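Local atomic coordinates of threonine synthase (PDB entry 4F4F), a protein that probably catalyses the pyridoxal phosphate-dependent conversion of O-phospho-L-homoserine and water to L-threonine and phosphate, the last step of threonine biosynthesis. Residues F166-N171 against Q203-G208. Residues are numbered along the deposited sequence; the frame is centred on the assembly and turned at random.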
ATOM      1  N   PHE A 166      -4.967  12.928  12.491  1.00 12.67           N
ATOM      2  CA  PHE A 166      -5.223  14.196  11.848  1.00 12.65           C
ATOM      3  C   PHE A 166      -4.770  14.070  10.385  1.00 12.13           C
ATOM      4  O   PHE A 166      -3.602  13.788  10.105  1.00 12.77           O
ATOM      5  CB  PHE A 166      -4.440  15.340  12.541  1.00 13.09           C
ATOM      6  CG  PHE A 166      -4.721  15.452  14.016  1.00 13.85           C
ATOM      7  CD1 PHE A 166      -4.218  14.507  14.897  1.00 14.36           C
ATOM      8  CD2 PHE A 166      -5.518  16.466  14.515  1.00 14.47           C
ATOM      9  CE1 PHE A 166      -4.512  14.592  16.257  1.00 15.54           C
ATOM     10  CE2 PHE A 166      -5.804  16.555  15.859  1.00 15.62           C
ATOM     11  CZ  PHE A 166      -5.293  15.629  16.742  1.00 15.79           C
ATOM     12  N   ILE A 167      -5.719  14.243   9.473  1.00 12.14           N
ATOM     13  CA  ILE A 167      -5.442  14.209   8.048  1.00 11.56           C
ATOM     14  C   ILE A 167      -5.780  15.568   7.457  1.00 11.71           C
ATOM     15  O   ILE A 167      -6.921  16.084   7.613  1.00 11.62           O
ATOM     16  CB  ILE A 167      -6.270  13.142   7.353  1.00 12.00           C
ATOM     17  CG1 ILE A 167      -5.901  11.722   7.852  1.00 12.04           C
ATOM     18  CG2 ILE A 167      -6.120  13.301   5.830  1.00 11.95           C
ATOM     19  CD1 ILE A 167      -4.471  11.259   7.579  1.00 12.22           C
ATOM     20  N   LEU A 168      -4.789  16.143   6.793  1.00 11.83           N
ATOM     21  CA  LEU A 168      -4.936  17.394   6.111  1.00 12.51           C
ATOM     22  C   LEU A 168      -5.205  17.108   4.622  1.00 12.76           C
ATOM     23  O   LEU A 168      -4.482  16.311   3.983  1.00 12.95           O
ATOM     24  CB  LEU A 168      -3.637  18.210   6.265  1.00 13.11           C
ATOM     25  CG  LEU A 168      -3.202  18.756   7.632  1.00 13.00           C
ATOM     26  CD1 LEU A 168      -2.926  17.675   8.665  1.00 13.06           C
ATOM     27  CD2 LEU A 168      -2.001  19.662   7.493  1.00 13.31           C
ATOM     28  N   PHE A 169      -6.225  17.765   4.082  1.00 13.05           N
ATOM     29  CA  PHE A 169      -6.578  17.668   2.671  1.00 13.49           C
ATOM     30  C   PHE A 169      -6.997  19.033   2.138  1.00 13.90           C
ATOM     31  O   PHE A 169      -7.394  19.906   2.918  1.00 13.58           O
ATOM     32  CB  PHE A 169      -7.689  16.649   2.474  1.00 13.91           C
ATOM     33  CG  PHE A 169      -8.987  16.990   3.150  1.00 13.94           C
ATOM     34  CD1 PHE A 169      -9.949  17.717   2.479  1.00 14.82           C
ATOM     35  CD2 PHE A 169      -9.272  16.515   4.421  1.00 13.87           C
ATOM     36  CE1 PHE A 169     -11.146  18.010   3.075  1.00 15.26           C
ATOM     37  CE2 PHE A 169     -10.476  16.846   5.043  1.00 14.44           C
ATOM     38  CZ  PHE A 169     -11.404  17.582   4.366  1.00 15.02           C
ATOM     39  N   PRO A 170      -6.893  19.233   0.823  1.00 14.74           N
ATOM     40  CA  PRO A 170      -7.124  20.582   0.299  1.00 15.19           C
ATOM     41  C   PRO A 170      -8.603  20.914   0.226  1.00 15.43           C
ATOM     42  O   PRO A 170      -9.392  20.161  -0.362  1.00 15.68           O
ATOM     43  CB  PRO A 170      -6.497  20.540  -1.084  1.00 16.48           C
ATOM     44  CG  PRO A 170      -6.480  19.092  -1.456  1.00 16.81           C
ATOM     45  CD  PRO A 170      -6.277  18.347  -0.177  1.00 15.37           C
ATOM     46  N   ASN A 171      -8.969  22.054   0.802  1.00 15.18           N
ATOM     47  CA  ASN A 171     -10.337  22.489   0.859  1.00 15.70           C
ATOM     48  C   ASN A 171     -10.936  22.585  -0.550  1.00 17.09           C
ATOM     49  O   ASN A 171     -10.344  23.170  -1.446  1.00 17.92           O
ATOM     50  CB  ASN A 171     -10.420  23.837   1.594  1.00 15.31           C
ATOM     51  CG  ASN A 171     -11.830  24.326   1.747  1.00 15.94           C
ATOM     52  OD1 ASN A 171     -12.263  25.277   1.087  1.00 16.09           O
ATOM     53  ND2 ASN A 171     -12.557  23.682   2.616  1.00 15.40           N
ATOM     54  N   GLN A 203       1.056  18.882   2.257  1.00 20.08           N
ATOM     55  CA  GLN A 203       2.290  18.122   2.443  1.00 21.15           C
ATOM     56  C   GLN A 203       3.380  18.944   3.119  1.00 21.67           C
ATOM     57  O   GLN A 203       4.146  18.421   3.930  1.00 22.03           O
ATOM     58  CB  GLN A 203       2.796  17.634   1.092  1.00 23.25           C
ATOM     59  CG  GLN A 203       1.978  16.502   0.516  1.00 23.48           C
ATOM     60  CD  GLN A 203       2.511  16.062  -0.809  1.00 26.56           C
ATOM     61  OE1 GLN A 203       2.667  16.882  -1.712  1.00 28.49           O
ATOM     62  NE2 GLN A 203       2.805  14.775  -0.943  1.00 27.84           N
ATOM     63  N   ASN A 204       3.432  20.232   2.792  1.00 22.01           N
ATOM     64  CA  ASN A 204       4.419  21.146   3.361  1.00 22.74           C
ATOM     65  C   ASN A 204       4.172  21.393   4.846  1.00 21.77           C
ATOM     66  O   ASN A 204       5.118  21.442   5.640  1.00 21.68           O
ATOM     67  CB  ASN A 204       4.447  22.450   2.557  1.00 24.11           C
ATOM     68  CG  ASN A 204       5.202  22.310   1.240  1.00 26.24           C
ATOM     69  OD1 ASN A 204       6.055  21.453   1.122  1.00 27.53           O
ATOM     70  ND2 ASN A 204       4.912  23.159   0.267  1.00 26.45           N
ATOM     71  N   LEU A 205       2.899  21.464   5.239  1.00 20.19           N
ATOM     72  CA  LEU A 205       2.542  21.596   6.638  1.00 19.26           C
ATOM     73  C   LEU A 205       2.907  20.344   7.419  1.00 19.50           C
ATOM     74  O   LEU A 205       3.344  20.422   8.570  1.00 19.97           O
ATOM     75  CB  LEU A 205       1.056  21.892   6.796  1.00 17.74           C
ATOM     76  CG  LEU A 205       0.607  23.240   6.218  1.00 18.12           C
ATOM     77  CD1 LEU A 205      -0.887  23.162   5.938  1.00 16.92           C
ATOM     78  CD2 LEU A 205       0.939  24.388   7.168  1.00 17.90           C
ATOM     79  N   VAL A 206       2.686  19.185   6.820  1.00 19.24           N
ATOM     80  CA  VAL A 206       3.038  17.942   7.490  1.00 19.32           C
ATOM     81  C   VAL A 206       4.546  17.834   7.684  1.00 20.64           C
ATOM     82  O   VAL A 206       5.008  17.448   8.776  1.00 20.69           O
ATOM     83  CB  VAL A 206       2.443  16.703   6.789  1.00 19.10           C
ATOM     84  CG1 VAL A 206       3.051  15.411   7.358  1.00 19.33           C
ATOM     85  CG2 VAL A 206       0.918  16.686   6.948  1.00 17.90           C
ATOM     86  N   LYS A 207       5.298  18.166   6.633  1.00 22.25           N
ATOM     87  CA  LYS A 207       6.771  18.136   6.680  1.00 24.80           C
ATOM     88  C   LYS A 207       7.236  19.144   7.738  1.00 25.41           C
ATOM     89  O   LYS A 207       8.142  18.858   8.507  1.00 26.84           O
ATOM     90  CB  LYS A 207       7.379  18.456   5.303  1.00 25.86           C
ATOM     91  N   GLY A 208       6.577  20.303   7.784  1.00 25.37           N
ATOM     92  CA  GLY A 208       6.791  21.319   8.820  1.00 25.90           C
ATOM     93  C   GLY A 208       6.660  20.760  10.237  1.00 25.75           C
ATOM     94  O   GLY A 208       7.550  20.965  11.077  1.00 26.63           O
TER
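Leu-168 and Leu-205 adopt the same first torsion, each placing CG anti to its own carbonyl carbon (chi1 -67° and -65°), and with both CB atoms directed at the opposite segment the two side chains meet and cross at about a right angle. One methyl of Leu-168 does most of the work: its CD2 lies 3.8 Å from CB of Leu-205 and 4.0 Å from CD1 of the same residue, so that it rests against both the root and one branch tip of its partner. The same CD2 also approaches CG2 of Val-206, at 4.2 Å, a looser touch. The leucine on the strand thus points into the angle between two consecutive helix residues, and the backbones stay well apart, with CA of Leu-168 8.1 Å from CA of Val-206.

The contact joins strand 163-170, an inner strand of the five-stranded parallel sheet, to helix 199-211, which packs on one face of that sheet. The neighbouring strands widen the apolar layer: Ile-195 touches both leucines, while Val-206 reaches Val-142 and Ala-144 on strand 139-144. Ile-167 and Phe-169 instead meet Met-182 of helix 176-183, so the sheet carries helices on both faces, as expected of fold type II pyridoxal phosphate enzymes, to which threonine synthases belong.

No hydrogen bond or charge pair links the two segments, and only 112 Å² is buried between them. Leu-168 and Leu-205 therefore associate through dispersion and the exclusion of water, their alignment across the two segments resting on the fit of methyl against methylene and methyl groups.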